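PDB 5D5P: HcgB, which probably acts as a guanylyltransferase in the biosynthesis of the iron-guanylylpyridinol cofactor of [Fe]-hydrogenase in a methanogenic archaeon. Local coordinates for residues S32-T44 against A89-R101. Residues are numbered along the deposited sequence; the frame is centred on the assembly and turned at random.
Sequences STIKSAKNVTVAT and AVDSSDADLIITR
Leu97 and Ala37 meet on the face carrying Val40, Leu97, Val42 and Ile99, where strand 39-43 lies beside the first part of strand 97-103, the two segments running parallel at 14°. Leu97 CB sits 3.7 Å from Ala37 CB and has Val40 CG2 alongside. With CG anti to the backbone N (chi1 -158°), the leucine sends both methyls under the end of helix 24-35, where CD2 lies 4.1 Å from Ile34 CG2. Farther along this face Val40 CG1 approaches Ile99 CD1, and helix 47-57 packs over Val42 and Ile99. Between the strands the backbone bonds are nearly straight: Thr41 N donates to Leu97 O, Thr41 O accepts from Ile99 N, and Ala43 N reaches Ile99 O at 2.9 Å with 174° at the hydrogen. On the other face Thr41 CG2 packs 3.8 Å from Ala89 CB in helix 81-92, and Thr41 OG1 lies against Ala95 CB in the loop that follows.

The start of the strands is more open to solvent, and polar bonds replace apolar packing. Here Asp96 OD2 takes two backbone N-H groups: Lys38 N at 2.8 Å, through the anti lone pair, and Asn39 N at 3.1 Å, from above the carboxylate plane. Asn39 O in turn accepts from Asp96 N at 2.7 Å and only weakly from Leu97 N. A water accepts from Asn39 ND2 and donates to Asp96 OD1, while Asn39 OD1 turns to Asn64 on the neighbouring strand.

Strand 39-43 is thus held inside the mixed sheet by backbone bonds to both neighbours, by apolar packing on the Val40 and Leu97 face and, at its start, by a carboxylate whose negative charge is probably eased by two peptide N-H groups and a water.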
loop_
_atom_site.group_PDB
_atom_site.type_symbol
_atom_site.label_atom_id
_atom_site.label_comp_id
_atom_site.label_asym_id
_atom_site.label_seq_id
_atom_site.Cartn_x
_atom_site.Cartn_y
_atom_site.Cartn_z
ATOM N N SER A 32 0.029 19.117 -7.939
ATOM C CA SER A 32 -0.974 20.124 -8.250
ATOM C C SER A 32 -2.347 19.768 -7.681
ATOM O O SER A 32 -3.041 20.610 -7.131
ATOM C CB SER A 32 -1.061 20.323 -9.767
ATOM O OG SER A 32 -2.037 21.290 -10.084
ATOM N N THR A 33 -2.714 18.497 -7.803
ATOM C CA THR A 33 -3.964 17.983 -7.301
ATOM C C THR A 33 -4.055 18.143 -5.801
ATOM O O THR A 33 -5.106 18.487 -5.270
ATOM C CB THR A 33 -4.096 16.494 -7.671
ATOM O OG1 THR A 33 -4.121 16.389 -9.101
ATOM C CG2 THR A 33 -5.365 15.895 -7.096
ATOM N N ILE A 34 -2.952 17.850 -5.116
ATOM C CA ILE A 34 -2.906 17.955 -3.653
ATOM C C ILE A 34 -2.957 19.421 -3.225
ATOM O O ILE A 34 -3.738 19.794 -2.350
ATOM C CB ILE A 34 -1.641 17.257 -3.055
ATOM C CG1 ILE A 34 -1.757 15.734 -3.195
ATOM C CG2 ILE A 34 -1.442 17.648 -1.593
ATOM C CD1 ILE A 34 -0.484 14.948 -2.859
ATOM N N LYS A 35 -2.136 20.261 -3.843
ATOM C CA LYS A 35 -2.029 21.657 -3.404
ATOM C C LYS A 35 -3.274 22.471 -3.756
ATOM O O LYS A 35 -3.573 23.452 -3.087
ATOM C CB LYS A 35 -0.767 22.294 -3.980
ATOM C CG LYS A 35 0.509 21.705 -3.392
ATOM C CD LYS A 35 1.746 22.271 -4.072
ATOM C CE LYS A 35 3.030 21.877 -3.354
ATOM N NZ LYS A 35 4.242 22.074 -4.222
ATOM N N SER A 36 -4.002 22.064 -4.798
ATOM C CA SER A 36 -5.141 22.859 -5.248
ATOM C C SER A 36 -6.450 22.405 -4.609
ATOM O O SER A 36 -7.499 23.001 -4.858
ATOM C CB SER A 36 -5.268 22.815 -6.771
ATOM O OG SER A 36 -5.802 21.578 -7.205
ATOM N N ALA A 37 -6.386 21.365 -3.786
ATOM C CA ALA A 37 -7.586 20.847 -3.144
ATOM C C ALA A 37 -8.284 21.927 -2.318
ATOM O O ALA A 37 -7.628 22.635 -1.539
ATOM C CB ALA A 37 -7.225 19.644 -2.270
ATOM N N LYS A 38 -9.602 22.046 -2.486
ATOM C CA LYS A 38 -10.373 23.049 -1.751
ATOM C C LYS A 38 -11.130 22.458 -0.581
ATOM O O LYS A 38 -11.472 23.172 0.362
ATOM C CB LYS A 38 -11.319 23.798 -2.685
ATOM C CG LYS A 38 -10.551 24.434 -3.821
ATOM C CD LYS A 38 -9.412 25.283 -3.268
ATOM C CE LYS A 38 -8.627 25.986 -4.372
ATOM N NZ LYS A 38 -7.602 26.901 -3.803
ATOM N N ASN A 39 -11.415 21.160 -0.661
ATOM C CA ASN A 39 -12.144 20.487 0.394
ATOM C C ASN A 39 -11.478 19.146 0.609
ATOM O O ASN A 39 -11.463 18.275 -0.274
ATOM C CB ASN A 39 -13.619 20.335 0.021
ATOM C CG ASN A 39 -14.352 21.647 0.057
ATOM O OD1 ASN A 39 -14.638 22.181 1.125
ATOM N ND2 ASN A 39 -14.659 22.185 -1.116
ATOM N N VAL A 40 -10.930 18.979 1.807
ATOM C CA VAL A 40 -10.178 17.779 2.133
ATOM C C VAL A 40 -10.906 17.029 3.212
ATOM O O VAL A 40 -11.257 17.619 4.221
ATOM C CB VAL A 40 -8.755 18.135 2.616
ATOM C CG1 VAL A 40 -7.993 16.885 3.027
ATOM C CG2 VAL A 40 -7.980 18.891 1.524
ATOM N N THR A 41 -11.121 15.730 3.013
ATOM C CA THR A 41 -11.750 14.902 4.032
ATOM C C THR A 41 -10.739 13.938 4.596
ATOM O O THR A 41 -10.014 13.289 3.851
ATOM C CB THR A 41 -12.968 14.123 3.469
ATOM O OG1 THR A 41 -14.049 15.030 3.230
ATOM C CG2 THR A 41 -13.459 13.065 4.469
ATOM N N VAL A 42 -10.666 13.867 5.921
ATOM C CA VAL A 42 -9.825 12.885 6.577
ATOM C C VAL A 42 -10.745 11.777 7.079
ATOM O O VAL A 42 -11.695 12.022 7.811
ATOM C CB VAL A 42 -9.012 13.487 7.734
ATOM C CG1 VAL A 42 -8.043 12.473 8.241
ATOM C CG2 VAL A 42 -8.283 14.765 7.256
ATOM N N ALA A 43 -10.473 10.564 6.632
ATOM C CA ALA A 43 -11.357 9.433 6.871
ATOM C C ALA A 43 -11.084 8.851 8.242
ATOM O O ALA A 43 -10.605 7.739 8.365
ATOM C CB ALA A 43 -11.170 8.357 5.767
ATOM N N THR A 44 -11.381 9.621 9.279
ATOM C CA THR A 44 -11.195 9.174 10.653
ATOM C C THR A 44 -12.220 9.840 11.520
ATOM O O THR A 44 -12.738 10.891 11.161
ATOM C CB THR A 44 -9.805 9.536 11.184
ATOM O OG1 THR A 44 -9.633 8.943 12.471
ATOM C CG2 THR A 44 -9.666 11.058 11.314
ATOM N N ALA A 89 -15.410 7.870 1.974
ATOM C CA ALA A 89 -15.369 9.327 1.885
ATOM C C ALA A 89 -15.567 9.790 0.439
ATOM O O ALA A 89 -16.334 10.711 0.165
ATOM C CB ALA A 89 -14.035 9.877 2.468
ATOM N N VAL A 90 -14.886 9.136 -0.490
ATOM C CA VAL A 90 -15.086 9.430 -1.909
ATOM C C VAL A 90 -16.552 9.343 -2.362
ATOM O O VAL A 90 -17.059 10.251 -3.060
ATOM C CB VAL A 90 -14.238 8.493 -2.783
ATOM C CG1 VAL A 90 -14.663 8.577 -4.265
ATOM C CG2 VAL A 90 -12.763 8.809 -2.596
ATOM N N ASP A 91 -17.251 8.292 -1.944
ATOM C CA ASP A 91 -18.571 8.018 -2.501
ATOM C C ASP A 91 -19.695 8.752 -1.801
ATOM O O ASP A 91 -20.794 8.842 -2.327
ATOM C CB ASP A 91 -18.839 6.509 -2.471
ATOM C CG ASP A 91 -17.918 5.759 -3.417
ATOM O OD1 ASP A 91 -17.286 6.416 -4.283
ATOM O OD2 ASP A 91 -17.794 4.528 -3.294
ATOM N N SER A 92 -19.422 9.290 -0.617
ATOM C CA SER A 92 -20.501 9.866 0.157
ATOM C C SER A 92 -20.359 11.374 0.342
ATOM O O SER A 92 -21.228 11.992 0.950
ATOM C CB SER A 92 -20.591 9.164 1.532
ATOM O OG SER A 92 -19.462 9.501 2.340
ATOM N N SER A 93 -19.301 11.960 -0.208
ATOM C CA SER A 93 -19.070 13.412 -0.067
ATOM C C SER A 93 -18.522 14.004 -1.358
ATOM O O SER A 93 -18.318 13.274 -2.320
ATOM C CB SER A 93 -18.111 13.686 1.087
ATOM O OG SER A 93 -16.767 13.392 0.734
ATOM N N ASP A 94 -18.333 15.328 -1.434
ATOM C CA ASP A 94 -17.663 15.838 -2.634
ATOM C C ASP A 94 -16.290 16.444 -2.312
ATOM O O ASP A 94 -15.912 17.489 -2.838
ATOM C CB ASP A 94 -18.537 16.816 -3.422
ATOM C CG ASP A 94 -19.499 16.084 -4.381
ATOM O OD1 ASP A 94 -19.019 15.349 -5.290
ATOM O OD2 ASP A 94 -20.733 16.256 -4.244
ATOM N N ALA A 95 -15.540 15.739 -1.467
ATOM C CA ALA A 95 -14.153 16.111 -1.162
ATOM C C ALA A 95 -13.302 16.073 -2.428
ATOM O O ALA A 95 -13.526 15.220 -3.290
ATOM C CB ALA A 95 -13.572 15.171 -0.100
ATOM N N ASP A 96 -12.340 16.995 -2.531
ATOM C CA ASP A 96 -11.355 17.047 -3.624
ATOM C C ASP A 96 -10.179 16.127 -3.346
ATOM O O ASP A 96 -9.450 15.700 -4.253
ATOM C CB ASP A 96 -10.776 18.455 -3.794
ATOM C CG ASP A 96 -11.812 19.472 -4.133
ATOM O OD1 ASP A 96 -12.766 19.118 -4.859
ATOM O OD2 ASP A 96 -11.656 20.630 -3.695
ATOM N N LEU A 97 -9.971 15.872 -2.067
ATOM C CA LEU A 97 -8.814 15.103 -1.624
ATOM C C LEU A 97 -9.234 14.325 -0.387
ATOM O O LEU A 97 -9.923 14.871 0.471
ATOM C CB LEU A 97 -7.634 16.044 -1.316
ATOM C CG LEU A 97 -6.235 15.422 -1.338
ATOM C CD1 LEU A 97 -5.800 15.060 -2.779
ATOM C CD2 LEU A 97 -5.223 16.339 -0.644
ATOM N N ILE A 98 -8.844 13.059 -0.320
ATOM C CA ILE A 98 -9.189 12.202 0.809
ATOM C C ILE A 98 -7.900 11.652 1.415
ATOM O O ILE A 98 -7.051 11.121 0.708
ATOM C CB ILE A 98 -10.089 11.017 0.391
ATOM C CG1 ILE A 98 -11.485 11.506 0.009
ATOM C CG2 ILE A 98 -10.227 9.993 1.547
ATOM C CD1 ILE A 98 -11.564 12.149 -1.382
ATOM N N ILE A 99 -7.756 11.799 2.725
ATOM C CA ILE A 99 -6.634 11.168 3.406
ATOM C C ILE A 99 -7.181 10.085 4.289
ATOM O O ILE A 99 -8.085 10.335 5.088
ATOM C CB ILE A 99 -5.814 12.169 4.237
ATOM C CG1 ILE A 99 -5.300 13.256 3.300
ATOM C CG2 ILE A 99 -4.659 11.402 4.946
ATOM C CD1 ILE A 99 -4.748 14.394 4.003
ATOM N N THR A 100 -6.709 8.866 4.075
ATOM C CA THR A 100 -7.245 7.727 4.813
ATOM C C THR A 100 -6.139 6.921 5.433
ATOM O O THR A 100 -5.027 6.879 4.921
ATOM C CB THR A 100 -8.086 6.810 3.876
ATOM O OG1 THR A 100 -8.569 5.695 4.620
ATOM C CG2 THR A 100 -7.232 6.294 2.701
ATOM N N ARG A 101 -6.434 6.278 6.558
ATOM C CA ARG A 101 -5.448 5.421 7.161
ATOM C C ARG A 101 -6.187 4.248 7.761
ATOM O O ARG A 101 -7.292 4.421 8.248
ATOM C CB ARG A 101 -4.675 6.181 8.227
ATOM C CG ARG A 101 -3.686 5.362 8.946
ATOM C CD ARG A 101 -3.244 5.996 10.234
ATOM N NE ARG A 101 -2.097 5.246 10.691
ATOM C CZ ARG A 101 -2.064 4.478 11.766
ATOM N NH1 ARG A 101 -3.146 4.321 12.526
ATOM N NH2 ARG A 101 -0.933 3.863 12.058
HETATM O O HOH W 1 -15.213 19.847 -3.333
#